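Local coordinates for protein ribose-phosphate pyrophosphokinase (Sulfolobus solfataricus, PDB 4TWB) that transfers the pyrophosphoryl group of ATP to the 1-hydroxyl of ribose 5-phosphate, making phosphoribosyl pyrophosphate for nucleotide biosynthesis, at residues P159-L169 and I175-I186; S239-L249 and G261-I271. All coordinates share one frame; numbering follows the deposited sequence.

Contact 1: residues P159-L169 and I175-I186; sequences PFILAPDRGAL and IAEEINAPYSYI
Ile161 and Tyr183 pair as parallel neighbours where strand 183-185 joins strand 159-163, the two strands of a beta-alpha-beta unit whose helix, 169-178, packs over the sheet. Four backbone bonds set the register, among them Ala163 N to Ser184 O at 2.9 Å and Ile161 N to Pro182 O with an N-H...O angle of 175°. The tight part lies under the helix end. With CG1 of Ile161 anti to the carbonyl carbon (chi1 -77°), its CD1 rests 3.6 Å from Ala176 CB, among the methyls of Ile175, Ile179 and Ala181. A Schellman motif with Asn180 at positive phi ends this helix and turns the chain back to the sheet. On the other face, Phe160 sets one ring face over Pro182 O and Tyr183 CA, while its CZ meets Ser184 CB edge-on at 3.6 Å. Strand 183-185 is an edge strand, and its tyrosine side is looser: Leu169 CD1 touches Tyr183 CD1 at the ring edge, and the extended chain of exposed Arg166 crosses Tyr185 obliquely. Asp165, predicted to bind magnesium, lies two residues past strand 159-163. The guanidinium and Tyr185 ring planes stand 82° apart, and Arg166 NH1 makes a weak, bent bond to Tyr185 OH at 2.7 Å.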
loop_
_atom_site.group_PDB
_atom_site.type_symbol
_atom_site.label_atom_id
_atom_site.label_comp_id
_atom_site.label_asym_id
_atom_site.label_seq_id
_atom_site.Cartn_x
_atom_site.Cartn_y
_atom_site.Cartn_z
ATOM N N PRO A 159 -31.915 -15.550 -22.910
ATOM C CA PRO A 159 -30.868 -14.553 -22.724
ATOM C C PRO A 159 -30.376 -13.941 -24.028
ATOM O O PRO A 159 -30.145 -14.637 -25.005
ATOM C CB PRO A 159 -29.722 -15.370 -22.114
ATOM C CG PRO A 159 -30.238 -16.777 -21.958
ATOM C CD PRO A 159 -31.361 -16.910 -22.902
ATOM N N PHE A 160 -30.220 -12.629 -24.036
ATOM C CA PHE A 160 -29.433 -11.966 -25.056
ATOM C C PHE A 160 -28.199 -11.370 -24.363
ATOM O O PHE A 160 -28.301 -10.730 -23.321
ATOM C CB PHE A 160 -30.247 -10.876 -25.751
ATOM C CG PHE A 160 -29.520 -10.206 -26.881
ATOM C CD1 PHE A 160 -29.734 -10.599 -28.190
ATOM C CD2 PHE A 160 -28.610 -9.196 -26.631
ATOM C CE1 PHE A 160 -29.064 -9.990 -29.225
ATOM C CE2 PHE A 160 -27.934 -8.590 -27.657
ATOM C CZ PHE A 160 -28.163 -8.984 -28.961
ATOM N N ILE A 161 -27.025 -11.586 -24.926
ATOM C CA ILE A 161 -25.809 -11.145 -24.265
ATOM C C ILE A 161 -25.187 -9.926 -24.929
ATOM O O ILE A 161 -24.745 -9.980 -26.074
ATOM C CB ILE A 161 -24.816 -12.292 -24.127
ATOM C CG1 ILE A 161 -25.271 -13.184 -22.971
ATOM C CG2 ILE A 161 -23.420 -11.771 -23.878
ATOM C CD1 ILE A 161 -24.873 -14.611 -23.121
ATOM N N LEU A 162 -25.175 -8.821 -24.187
ATOM C CA LEU A 162 -24.798 -7.513 -24.714
ATOM C C LEU A 162 -23.497 -7.032 -24.095
ATOM O O LEU A 162 -23.378 -6.952 -22.873
ATOM C CB LEU A 162 -25.894 -6.494 -24.404
ATOM C CG LEU A 162 -26.134 -5.322 -25.354
ATOM C CD1 LEU A 162 -26.550 -4.123 -24.534
ATOM C CD2 LEU A 162 -24.905 -5.009 -26.166
ATOM N N ALA A 163 -22.526 -6.706 -24.946
ATOM C CA ALA A 163 -21.236 -6.163 -24.513
ATOM C C ALA A 163 -21.223 -4.639 -24.664
ATOM O O ALA A 163 -21.518 -4.128 -25.734
ATOM C CB ALA A 163 -20.117 -6.781 -25.325
ATOM N N PRO A 164 -20.880 -3.912 -23.588
ATOM C CA PRO A 164 -20.984 -2.450 -23.530
ATOM C C PRO A 164 -20.104 -1.719 -24.536
ATOM O O PRO A 164 -20.423 -0.586 -24.898
ATOM C CB PRO A 164 -20.542 -2.122 -22.105
ATOM C CG PRO A 164 -20.771 -3.368 -21.346
ATOM C CD PRO A 164 -20.461 -4.476 -22.300
ATOM N N ASP A 165 -19.021 -2.348 -24.976
ATOM C CA ASP A 165 -18.129 -1.752 -25.974
ATOM C C ASP A 165 -17.435 -2.855 -26.758
ATOM O O ASP A 165 -17.605 -4.029 -26.443
ATOM C CB ASP A 165 -17.098 -0.793 -25.333
ATOM C CG ASP A 165 -16.449 -1.358 -24.064
ATOM O OD1 ASP A 165 -15.801 -2.426 -24.138
ATOM O OD2 ASP A 165 -16.568 -0.713 -22.994
ATOM N N ARG A 166 -16.664 -2.502 -27.779
ATOM C CA ARG A 166 -15.968 -3.541 -28.536
ATOM C C ARG A 166 -14.944 -4.286 -27.671
ATOM O O ARG A 166 -14.578 -5.423 -27.961
ATOM C CB ARG A 166 -15.313 -2.982 -29.800
ATOM C CG ARG A 166 -14.792 -4.077 -30.719
ATOM C CD ARG A 166 -14.627 -3.620 -32.160
ATOM N NE ARG A 166 -14.375 -4.750 -33.057
ATOM C CZ ARG A 166 -15.287 -5.292 -33.863
ATOM N NH1 ARG A 166 -16.522 -4.806 -33.901
ATOM N NH2 ARG A 166 -14.964 -6.318 -34.635
ATOM N N GLY A 167 -14.493 -3.645 -26.597
ATOM C CA GLY A 167 -13.599 -4.301 -25.662
ATOM C C GLY A 167 -14.208 -5.581 -25.115
ATOM O O GLY A 167 -13.555 -6.625 -25.071
ATOM N N ALA A 168 -15.479 -5.500 -24.723
ATOM C CA ALA A 168 -16.157 -6.603 -24.058
ATOM C C ALA A 168 -16.763 -7.624 -25.016
ATOM O O ALA A 168 -17.430 -8.563 -24.579
ATOM C CB ALA A 168 -17.221 -6.074 -23.116
ATOM N N LEU A 169 -16.530 -7.451 -26.311
ATOM C CA LEU A 169 -17.141 -8.329 -27.310
ATOM C C LEU A 169 -16.645 -9.773 -27.247
ATOM O O LEU A 169 -17.436 -10.691 -27.164
ATOM C CB LEU A 169 -16.968 -7.776 -28.725
ATOM C CG LEU A 169 -17.601 -8.656 -29.812
ATOM C CD1 LEU A 169 -19.087 -8.846 -29.566
ATOM C CD2 LEU A 169 -17.370 -8.079 -31.194
ATOM N N ILE A 175 -19.022 -16.319 -24.120
ATOM C CA ILE A 175 -20.000 -16.710 -23.112
ATOM C C ILE A 175 -21.310 -17.080 -23.795
ATOM O O ILE A 175 -21.904 -18.109 -23.491
ATOM C CB ILE A 175 -20.230 -15.596 -22.058
ATOM C CG1 ILE A 175 -19.072 -15.543 -21.061
ATOM C CG2 ILE A 175 -21.514 -15.820 -21.292
ATOM C CD1 ILE A 175 -19.101 -14.338 -20.128
ATOM N N ALA A 176 -21.746 -16.246 -24.734
ATOM C CA ALA A 176 -22.987 -16.494 -25.471
ATOM C C ALA A 176 -22.916 -17.747 -26.330
ATOM O O ALA A 176 -23.880 -18.487 -26.404
ATOM C CB ALA A 176 -23.366 -15.286 -26.326
ATOM N N GLU A 177 -21.781 -17.988 -26.981
ATOM C CA GLU A 177 -21.667 -19.146 -27.869
ATOM C C GLU A 177 -21.774 -20.453 -27.101
ATOM O O GLU A 177 -22.303 -21.431 -27.606
ATOM C CB GLU A 177 -20.388 -19.098 -28.718
ATOM C CG GLU A 177 -20.466 -18.067 -29.837
ATOM C CD GLU A 177 -19.276 -18.102 -30.771
ATOM O OE1 GLU A 177 -18.183 -18.543 -30.345
ATOM O OE2 GLU A 177 -19.440 -17.676 -31.938
ATOM N N GLU A 178 -21.300 -20.463 -25.865
ATOM C CA GLU A 178 -21.344 -21.682 -25.068
ATOM C C GLU A 178 -22.759 -22.011 -24.600
ATOM O O GLU A 178 -23.075 -23.140 -24.208
ATOM C CB GLU A 178 -20.408 -21.575 -23.868
ATOM C CG GLU A 178 -20.537 -22.746 -22.919
ATOM C CD GLU A 178 -19.366 -22.885 -21.981
ATOM O OE1 GLU A 178 -18.565 -21.921 -21.861
ATOM O OE2 GLU A 178 -19.264 -23.970 -21.367
ATOM N N ILE A 179 -23.616 -21.013 -24.651
ATOM C CA ILE A 179 -24.958 -21.155 -24.125
ATOM C C ILE A 179 -25.941 -21.002 -25.301
ATOM O O ILE A 179 -27.161 -20.973 -25.131
ATOM C CB ILE A 179 -25.171 -20.112 -22.992
ATOM C CG1 ILE A 179 -26.217 -20.579 -21.999
ATOM C CG2 ILE A 179 -25.485 -18.697 -23.542
ATOM C CD1 ILE A 179 -26.825 -19.421 -21.240
ATOM N N ASN A 180 -25.367 -20.930 -26.501
ATOM C CA ASN A 180 -26.094 -20.747 -27.764
ATOM C C ASN A 180 -27.089 -19.593 -27.790
ATOM O O ASN A 180 -28.135 -19.672 -28.433
ATOM C CB ASN A 180 -26.726 -22.049 -28.260
ATOM C CG ASN A 180 -25.823 -22.792 -29.214
ATOM O OD1 ASN A 180 -25.273 -22.210 -30.155
ATOM N ND2 ASN A 180 -25.650 -24.083 -28.972
ATOM N N ALA A 181 -26.732 -18.514 -27.103
ATOM C CA ALA A 181 -27.542 -17.313 -27.077
ATOM C C ALA A 181 -27.051 -16.321 -28.132
ATOM O O ALA A 181 -25.928 -16.440 -28.637
ATOM C CB ALA A 181 -27.492 -16.705 -25.714
ATOM N N PRO A 182 -27.906 -15.355 -28.491
ATOM C CA PRO A 182 -27.532 -14.283 -29.417
ATOM C C PRO A 182 -26.690 -13.262 -28.667
ATOM O O PRO A 182 -26.864 -13.108 -27.461
ATOM C CB PRO A 182 -28.881 -13.652 -29.789
ATOM C CG PRO A 182 -29.936 -14.501 -29.141
ATOM C CD PRO A 182 -29.297 -15.226 -28.034
ATOM N N TYR A 183 -25.804 -12.567 -29.367
ATOM C CA TYR A 183 -24.945 -11.586 -28.723
ATOM C C TYR A 183 -24.703 -10.399 -29.638
ATOM O O TYR A 183 -24.729 -10.529 -30.857
ATOM C CB TYR A 183 -23.604 -12.229 -28.319
ATOM C CG TYR A 183 -22.748 -12.635 -29.499
ATOM C CD1 TYR A 183 -21.846 -11.744 -30.055
ATOM C CD2 TYR A 183 -22.849 -13.897 -30.062
ATOM C CE1 TYR A 183 -21.068 -12.088 -31.138
ATOM C CE2 TYR A 183 -22.071 -14.255 -31.150
ATOM C CZ TYR A 183 -21.181 -13.343 -31.686
ATOM O OH TYR A 183 -20.402 -13.678 -32.775
ATOM N N SER A 184 -24.469 -9.242 -29.044
ATOM C CA SER A 184 -24.068 -8.077 -29.811
ATOM C C SER A 184 -23.305 -7.093 -28.936
ATOM O O SER A 184 -23.170 -7.292 -27.733
ATOM C CB SER A 184 -25.276 -7.402 -30.451
ATOM O OG SER A 184 -24.868 -6.457 -31.425
ATOM N N TYR A 185 -22.800 -6.031 -29.549
ATOM C CA TYR A 185 -22.083 -5.021 -28.806
ATOM C C TYR A 185 -22.535 -3.620 -29.198
ATOM O O TYR A 185 -22.972 -3.391 -30.324
ATOM C CB TYR A 185 -20.585 -5.187 -29.014
ATOM C CG TYR A 185 -20.070 -4.614 -30.303
ATOM C CD1 TYR A 185 -20.091 -5.359 -31.472
ATOM C CD2 TYR A 185 -19.544 -3.330 -30.349
ATOM C CE1 TYR A 185 -19.609 -4.838 -32.659
ATOM C CE2 TYR A 185 -19.060 -2.800 -31.529
ATOM C CZ TYR A 185 -19.094 -3.558 -32.682
ATOM O OH TYR A 185 -18.614 -3.030 -33.857
ATOM N N ILE A 186 -22.442 -2.692 -28.248
ATOM C CA ILE A 186 -22.743 -1.291 -28.490
ATOM C C ILE A 186 -21.549 -0.597 -29.142
ATOM O O ILE A 186 -20.402 -0.828 -28.769
ATOM C CB ILE A 186 -23.125 -0.587 -27.191
ATOM C CG1 ILE A 186 -24.445 -1.146 -26.667
ATOM C CG2 ILE A 186 -23.239 0.902 -27.408
ATOM C CD1 ILE A 186 -24.778 -0.680 -25.272
#

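Contact 2: residues S239-L249 and G261-I271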
loop_
_atom_site.group_PDB
_atom_site.type_symbol
_atom_site.label_atom_id
_atom_site.label_comp_id
_atom_site.label_asym_id
_atom_site.label_seq_id
_atom_site.Cartn_x
_atom_site.Cartn_y
_atom_site.Cartn_z
ATOM N N SER A 239 -36.012 -7.245 -19.882
ATOM C CA SER A 239 -35.321 -6.994 -18.621
ATOM C C SER A 239 -33.828 -6.844 -18.882
ATOM O O SER A 239 -33.328 -7.294 -19.913
ATOM C CB SER A 239 -35.575 -8.117 -17.608
ATOM O OG SER A 239 -34.785 -9.265 -17.863
ATOM N N VAL A 240 -33.128 -6.195 -17.955
ATOM C CA VAL A 240 -31.679 -6.054 -18.041
ATOM C C VAL A 240 -30.995 -6.584 -16.785
ATOM O O VAL A 240 -31.352 -6.222 -15.674
ATOM C CB VAL A 240 -31.247 -4.596 -18.284
ATOM C CG1 VAL A 240 -29.739 -4.484 -18.249
ATOM C CG2 VAL A 240 -31.784 -4.104 -19.608
ATOM N N THR A 241 -30.031 -7.474 -16.981
ATOM C CA THR A 241 -29.208 -7.977 -15.897
ATOM C C THR A 241 -27.771 -7.571 -16.195
ATOM O O THR A 241 -27.375 -7.485 -17.354
ATOM C CB THR A 241 -29.302 -9.502 -15.778
ATOM O OG1 THR A 241 -30.630 -9.875 -15.402
ATOM C CG2 THR A 241 -28.345 -10.011 -14.729
ATOM N N ALA A 242 -26.995 -7.295 -15.153
ATOM C CA ALA A 242 -25.598 -6.923 -15.334
ATOM C C ALA A 242 -24.675 -7.944 -14.684
ATOM O O ALA A 242 -24.950 -8.436 -13.593
ATOM C CB ALA A 242 -25.333 -5.532 -14.795
ATOM N N ALA A 243 -23.585 -8.266 -15.372
ATOM C CA ALA A 243 -22.634 -9.255 -14.889
ATOM C C ALA A 243 -21.198 -8.811 -15.140
ATOM O O ALA A 243 -20.869 -8.303 -16.203
ATOM C CB ALA A 243 -22.893 -10.604 -15.552
ATOM N N ALA A 244 -20.343 -9.001 -14.151
ATOM C CA ALA A 244 -18.920 -8.770 -14.343
ATOM C C ALA A 244 -18.120 -9.749 -13.499
ATOM O O ALA A 244 -18.613 -10.273 -12.498
ATOM C CB ALA A 244 -18.566 -7.349 -13.982
ATOM N N ILE A 245 -16.887 -10.005 -13.900
ATOM C CA ILE A 245 -16.014 -10.840 -13.084
ATOM C C ILE A 245 -15.641 -10.109 -11.769
ATOM O O ILE A 245 -15.791 -10.655 -10.668
ATOM C CB ILE A 245 -14.752 -11.282 -13.867
ATOM C CG1 ILE A 245 -15.126 -12.247 -14.991
ATOM C CG2 ILE A 245 -13.745 -11.932 -12.942
ATOM C CD1 ILE A 245 -15.696 -11.580 -16.250
ATOM N N HIS A 246 -15.190 -8.863 -11.896
ATOM C CA HIS A 246 -14.800 -8.053 -10.752
ATOM C C HIS A 246 -15.833 -6.981 -10.442
ATOM O O HIS A 246 -15.935 -5.984 -11.157
ATOM C CB HIS A 246 -13.437 -7.404 -11.003
ATOM C CG HIS A 246 -12.400 -8.363 -11.491
ATOM N ND1 HIS A 246 -11.919 -9.395 -10.713
ATOM C CD2 HIS A 246 -11.764 -8.459 -12.684
ATOM C CE1 HIS A 246 -11.025 -10.080 -11.404
ATOM N NE2 HIS A 246 -10.916 -9.534 -12.606
ATOM N N LEU A 247 -16.599 -7.182 -9.374
ATOM C CA LEU A 247 -17.609 -6.202 -8.974
ATOM C C LEU A 247 -17.107 -5.241 -7.901
ATOM O O LEU A 247 -17.411 -5.419 -6.720
ATOM C CB LEU A 247 -18.862 -6.907 -8.469
ATOM C CG LEU A 247 -19.969 -7.245 -9.459
ATOM C CD1 LEU A 247 -21.203 -7.719 -8.717
ATOM C CD2 LEU A 247 -20.295 -6.030 -10.304
ATOM N N LEU A 248 -16.344 -4.227 -8.305
ATOM C CA LEU A 248 -15.830 -3.219 -7.368
ATOM C C LEU A 248 -16.827 -2.078 -7.221
ATOM O O LEU A 248 -16.541 -0.949 -7.622
ATOM C CB LEU A 248 -14.515 -2.617 -7.878
ATOM C CG LEU A 248 -13.464 -3.504 -8.544
ATOM C CD1 LEU A 248 -12.456 -2.645 -9.276
ATOM C CD2 LEU A 248 -12.786 -4.381 -7.510
ATOM N N LEU A 249 -17.994 -2.352 -6.657
ATOM C CA LEU A 249 -19.058 -1.360 -6.674
ATOM C C LEU A 249 -18.711 -0.158 -5.811
ATOM O O LEU A 249 -18.534 -0.276 -4.599
ATOM C CB LEU A 249 -20.378 -1.990 -6.252
ATOM C CG LEU A 249 -20.869 -3.058 -7.228
ATOM C CD1 LEU A 249 -22.045 -3.820 -6.631
ATOM C CD2 LEU A 249 -21.233 -2.433 -8.563
ATOM N N GLY A 261 -33.003 0.443 -13.556
ATOM C CA GLY A 261 -33.754 -0.786 -13.726
ATOM C C GLY A 261 -32.960 -2.063 -13.942
ATOM O O GLY A 261 -33.463 -3.014 -14.533
ATOM N N VAL A 262 -31.718 -2.102 -13.475
ATOM C CA VAL A 262 -30.981 -3.349 -13.499
ATOM C C VAL A 262 -31.453 -4.199 -12.320
ATOM O O VAL A 262 -31.191 -3.900 -11.154
ATOM C CB VAL A 262 -29.465 -3.134 -13.491
ATOM C CG1 VAL A 262 -28.754 -4.453 -13.288
ATOM C CG2 VAL A 262 -29.022 -2.487 -14.787
ATOM N N LYS A 263 -32.187 -5.253 -12.647
ATOM C CA LYS A 263 -32.813 -6.100 -11.647
ATOM C C LYS A 263 -31.764 -6.867 -10.851
ATOM O O LYS A 263 -31.679 -6.745 -9.629
ATOM C CB LYS A 263 -33.776 -7.086 -12.329
ATOM C CG LYS A 263 -34.706 -7.818 -11.367
ATOM C CD LYS A 263 -35.341 -9.053 -12.007
ATOM C CE LYS A 263 -36.108 -8.702 -13.275
ATOM N NZ LYS A 263 -36.792 -9.893 -13.863
ATOM N N THR A 264 -30.960 -7.645 -11.566
ATOM C CA THR A 264 -30.058 -8.605 -10.954
ATOM C C THR A 264 -28.610 -8.212 -11.199
ATOM O O THR A 264 -28.286 -7.629 -12.233
ATOM C CB THR A 264 -30.293 -10.017 -11.533
ATOM O OG1 THR A 264 -31.701 -10.282 -11.588
ATOM C CG2 THR A 264 -29.618 -11.074 -10.692
ATOM N N LEU A 265 -27.745 -8.532 -10.242
ATOM C CA LEU A 265 -26.307 -8.322 -10.394
ATOM C C LEU A 265 -25.529 -9.612 -10.217
ATOM O O LEU A 265 -25.668 -10.287 -9.196
ATOM C CB LEU A 265 -25.794 -7.302 -9.392
ATOM C CG LEU A 265 -25.916 -5.851 -9.823
ATOM C CD1 LEU A 265 -25.210 -4.987 -8.817
ATOM C CD2 LEU A 265 -25.318 -5.660 -11.202
ATOM N N ILE A 266 -24.708 -9.951 -11.211
ATOM C CA ILE A 266 -23.878 -11.146 -11.138
ATOM C C ILE A 266 -22.407 -10.796 -11.085
ATOM O O ILE A 266 -21.897 -10.090 -11.956
ATOM C CB ILE A 266 -24.087 -12.061 -12.335
ATOM C CG1 ILE A 266 -25.497 -12.636 -12.326
ATOM C CG2 ILE A 266 -23.083 -13.184 -12.300
ATOM C CD1 ILE A 266 -25.888 -13.259 -13.650
ATOM N N GLY A 267 -21.734 -11.294 -10.053
ATOM C CA GLY A 267 -20.302 -11.127 -9.911
ATOM C C GLY A 267 -19.638 -12.397 -9.410
ATOM O O GLY A 267 -20.271 -13.454 -9.330
ATOM N N THR A 268 -18.358 -12.287 -9.070
ATOM C CA THR A 268 -17.600 -13.421 -8.564
ATOM C C THR A 268 -16.809 -13.038 -7.320
ATOM O O THR A 268 -16.722 -11.852 -6.954
ATOM C CB THR A 268 -16.590 -13.957 -9.602
ATOM O OG1 THR A 268 -15.351 -13.258 -9.478
ATOM C CG2 THR A 268 -17.108 -13.782 -10.997
ATOM N N ASN A 269 -16.203 -14.045 -6.698
ATOM C CA ASN A 269 -15.454 -13.845 -5.479
ATOM C C ASN A 269 -13.970 -13.546 -5.694
ATOM O O ASN A 269 -13.120 -13.939 -4.891
ATOM C CB ASN A 269 -15.660 -15.024 -4.518
ATOM C CG ASN A 269 -15.140 -16.346 -5.073
ATOM O OD1 ASN A 269 -14.925 -16.488 -6.274
ATOM N ND2 ASN A 269 -14.935 -17.320 -4.186
ATOM N N THR A 270 -13.650 -12.843 -6.775
ATOM C CA THR A 270 -12.316 -12.266 -6.886
ATOM C C THR A 270 -12.305 -11.043 -5.981
ATOM O O THR A 270 -11.258 -10.560 -5.593
ATOM C CB THR A 270 -11.982 -11.830 -8.316
ATOM O OG1 THR A 270 -12.936 -10.859 -8.752
ATOM C CG2 THR A 270 -11.999 -13.021 -9.266
ATOM N N ILE A 271 -13.500 -10.561 -5.648
ATOM C CA ILE A 271 -13.698 -9.388 -4.805
ATOM C C ILE A 271 -14.554 -9.781 -3.598
ATOM O O ILE A 271 -15.184 -10.844 -3.603
ATOM C CB ILE A 271 -14.456 -8.291 -5.594
ATOM C CG1 ILE A 271 -13.692 -7.933 -6.859
ATOM C CG2 ILE A 271 -14.662 -7.054 -4.760
ATOM C CD1 ILE A 271 -12.256 -7.700 -6.621
#
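Strands 239-244 and 262-268 run parallel, their axes 4.7 Å apart at closest approach and 12° from alignment, as neighbours in the parallel sheet of the phosphoribosyltransferase fold. Ile266 straddles the pairing: its N donates to Ala242 O at 2.8 Å, and its O accepts from Ala244 N. Towards the start of the strands the bonding is longer, Lys263 N lying 3.3 Å from Val240 O.

The two faces are filled differently. On one, Ala243 CB meets Ile266 CB at 3.7 Å, and Thr241 lies side by side with Thr264, its CG2 against Thr264 CB. On the other, Ala242 CB touches both Leu265 CD2 and Val262 CG1, and Leu265 CD1 reaches Leu249 CD1 tip to tip. Gly267 leaves room for Leu247 CD1, 3.7 Å from its CA; a CB there would clash with that methyl.

Beyond Ala244 the first chain turns a corner, and threonine hydroxyls take over much of the bonding between the two segments. Thr268 OG1, placed between its backbone N and carbonyl carbon (chi1 88°), donates to Ile245 O at 2.9 Å and accepts from Thr270 N in an ST turn. A valine in place of Thr268 would probably leave Ile245 O with only weak donors from this segment and Thr270 N without its acceptor, freeing the turn to shift. The Leu248 and Ile271 side chains cross at about a right angle, CD2 of the former meeting CD1 of the latter; Leu248 also packs on Asp34 of the second subunit, part of the AMP pocket, and lies near Ser220 of the ribose 5-phosphate site. His246 has the face of its ring under Ile245 CG2 and its NE2 bonded to backbone carbonyls of Val124 and Glu125, while ND1 and Thr270 OG1 share a hydrogen bond of 2.7 Å.

In the fold
From the N terminus, the chain first completes the sheet that includes strand 120-124, then enters the six-stranded parallel sheet to which both contacts belong. Contact 1 closes the short loop through helix 169-178 and sets an edge strand, 183-185, beside 159-163. The chain then forms strand 211-216 between the two contacts, bonded to 159-163 on one side and 239-244 on the other. Contact 2 closes the later loop through helix 253-259, so the loops follow in series and neither nest nor cross. Their centres are 15 Å apart and their nearest atoms about 6 Å, without touching; contact 2 also reaches strand 120-124 and the residue after it, and touches the second subunit, which does not touch contact 1.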